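Local coordinates for protein racemase, putative (Roseobacter denitrificans, PDB 3TCS) that probably acts as a magnesium-dependent enzyme of the mandelate racemase/enolase type, binding a magnesium ion beside d-alanine in its TIM-barrel active site, at residues 83-88 and 286-291. Sequence-based numbering, arbitrary orientation.
Sequences DLLDIV and GICRTL
The guanidinium of Arg289 and the carboxylate of Asp86 are joined by one water, their planes turned nearly perpendicular (about 86°). The water donates to Asp86 OD1 at 2.8 Å and accepts from Arg289 NH1 at 3.0 Å, bending the relay to roughly 121° at its oxygen. It lies a little off both planes, neither of which is stacked on a flat group of the opposing helix; Arg101 and Met104 of helix 98-119 also pack against the Arg289 side chain. The opposite charges, 5.0 Å apart from Asp86 OD1 to Arg289 NH1, probably still attract, with the water between them. Each has another hold: Arg289 NE donates to the carbonyl of Leu284, and Asp86 OD1 forms a salt bridge with Arg292.

Beside this polar link runs the apolar one. Leu85 points its side chain at the other helix, and with CG anti to its carbonyl carbon (chi1 -67°) one branch ends against Cys288, CD1 to CB 3.8 Å. The same methyl comes within 4.5 Å of Arg289 CG, so the arginine gives its stem to the leucine and only NH1 to the water.

The contact illustrates how an enolase-type capping domain is fastened to its barrel: helix 81-91 of the N-terminal domain meets the start of helix 287-300 of the barrel domain. There Asp108, from helix 98-119, accepts the backbone N-H groups of Ile287 and Cys288. Trp112 of that helix packs on Cys288, Met73 of helix 58-73 backs Leu85, and Arg176 of the second subunit pairs with Asp83 on helix 81-91.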
loop_
_atom_site.group_PDB
_atom_site.type_symbol
_atom_site.label_atom_id
_atom_site.label_comp_id
_atom_site.label_asym_id
_atom_site.label_seq_id
_atom_site.Cartn_x
_atom_site.Cartn_y
_atom_site.Cartn_z
ATOM N N ASP B 83 13.722 7.119 -13.063
ATOM C CA ASP B 83 12.770 6.657 -14.063
ATOM C C ASP B 83 12.578 5.149 -13.965
ATOM O O ASP B 83 11.464 4.653 -14.106
ATOM C CB ASP B 83 13.240 7.027 -15.470
ATOM C CG ASP B 83 12.248 6.605 -16.545
ATOM O OD1 ASP B 83 11.059 6.983 -16.445
ATOM O OD2 ASP B 83 12.659 5.896 -17.490
ATOM N N LEU B 84 13.663 4.418 -13.724
ATOM C CA LEU B 84 13.570 2.969 -13.611
ATOM C C LEU B 84 12.638 2.584 -12.463
ATOM O O LEU B 84 11.839 1.654 -12.586
ATOM C CB LEU B 84 14.960 2.365 -13.400
ATOM C CG LEU B 84 15.094 0.839 -13.441
ATOM C CD1 LEU B 84 14.402 0.273 -14.672
ATOM C CD2 LEU B 84 16.573 0.480 -13.449
ATOM N N LEU B 85 12.738 3.305 -11.349
ATOM C CA LEU B 85 11.885 3.048 -10.192
ATOM C C LEU B 85 10.432 3.370 -10.531
ATOM O O LEU B 85 9.518 2.698 -10.061
ATOM C CB LEU B 85 12.351 3.882 -8.995
ATOM C CG LEU B 85 13.725 3.476 -8.454
ATOM C CD1 LEU B 85 14.184 4.454 -7.376
ATOM C CD2 LEU B 85 13.642 2.065 -7.905
ATOM N N ASP B 86 10.212 4.400 -11.347
ATOM C CA ASP B 86 8.848 4.748 -11.732
ATOM C C ASP B 86 8.276 3.622 -12.578
ATOM O O ASP B 86 7.097 3.290 -12.470
ATOM C CB ASP B 86 8.803 6.057 -12.529
ATOM C CG ASP B 86 9.048 7.283 -11.666
ATOM O OD1 ASP B 86 8.798 7.223 -10.443
ATOM O OD2 ASP B 86 9.475 8.319 -12.221
ATOM N N ILE B 87 9.115 3.041 -13.431
ATOM C CA ILE B 87 8.686 1.938 -14.279
ATOM C C ILE B 87 8.237 0.778 -13.399
ATOM O O ILE B 87 7.236 0.126 -13.690
ATOM C CB ILE B 87 9.824 1.462 -15.211
ATOM C CG1 ILE B 87 10.008 2.473 -16.347
ATOM C CG2 ILE B 87 9.506 0.073 -15.772
ATOM C CD1 ILE B 87 11.175 2.169 -17.266
ATOM N N VAL B 88 8.969 0.524 -12.318
ATOM C CA VAL B 88 8.595 -0.563 -11.419
ATOM C C VAL B 88 7.199 -0.326 -10.842
ATOM O O VAL B 88 6.362 -1.230 -10.855
ATOM C CB VAL B 88 9.599 -0.722 -10.249
ATOM C CG1 VAL B 88 9.071 -1.742 -9.250
ATOM C CG2 VAL B 88 10.965 -1.170 -10.780
ATOM N N GLY B 286 13.329 4.211 -0.999
ATOM C CA GLY B 286 14.727 4.452 -1.295
ATOM C C GLY B 286 15.160 5.900 -1.308
ATOM O O GLY B 286 14.357 6.812 -1.088
ATOM N N ILE B 287 16.450 6.099 -1.569
ATOM C CA ILE B 287 17.053 7.426 -1.625
ATOM C C ILE B 287 16.447 8.303 -2.723
ATOM O O ILE B 287 16.044 9.437 -2.468
ATOM C CB ILE B 287 18.577 7.316 -1.860
ATOM C CG1 ILE B 287 19.247 6.683 -0.634
ATOM C CG2 ILE B 287 19.169 8.689 -2.158
ATOM C CD1 ILE B 287 19.160 7.524 0.626
ATOM N N CYS B 288 16.389 7.785 -3.945
ATOM C CA CYS B 288 15.842 8.561 -5.054
ATOM C C CYS B 288 14.450 9.098 -4.750
ATOM O O CYS B 288 14.177 10.283 -4.935
ATOM C CB CYS B 288 15.797 7.716 -6.327
ATOM S SG CYS B 288 17.421 7.340 -6.986
ATOM N N ARG B 289 13.567 8.231 -4.276
ATOM C CA ARG B 289 12.213 8.661 -3.970
ATOM C C ARG B 289 12.182 9.600 -2.768
ATOM O O ARG B 289 11.383 10.533 -2.728
ATOM C CB ARG B 289 11.319 7.432 -3.772
ATOM C CG ARG B 289 11.033 6.701 -5.102
ATOM C CD ARG B 289 10.407 5.336 -4.880
ATOM N NE ARG B 289 9.246 5.420 -4.004
ATOM C CZ ARG B 289 8.013 5.716 -4.401
ATOM N NH1 ARG B 289 7.750 5.952 -5.683
ATOM N NH2 ARG B 289 7.041 5.791 -3.502
ATOM N N THR B 290 13.060 9.378 -1.794
ATOM C CA THR B 290 13.101 10.271 -0.639
ATOM C C THR B 290 13.554 11.664 -1.097
ATOM O O THR B 290 13.051 12.679 -0.612
ATOM C CB THR B 290 14.062 9.746 0.451
ATOM O OG1 THR B 290 13.585 8.481 0.933
ATOM C CG2 THR B 290 14.131 10.727 1.614
ATOM N N LEU B 291 14.494 11.711 -2.038
ATOM C CA LEU B 291 14.981 12.989 -2.557
ATOM C C LEU B 291 13.858 13.776 -3.246
ATOM O O LEU B 291 13.889 15.007 -3.290
ATOM C CB LEU B 291 16.142 12.767 -3.529
ATOM C CG LEU B 291 17.442 12.280 -2.874
ATOM C CD1 LEU B 291 18.503 12.036 -3.941
ATOM C CD2 LEU B 291 17.922 13.317 -1.868
HETATM O O HOH W 1 8.818 5.313 -8.373
#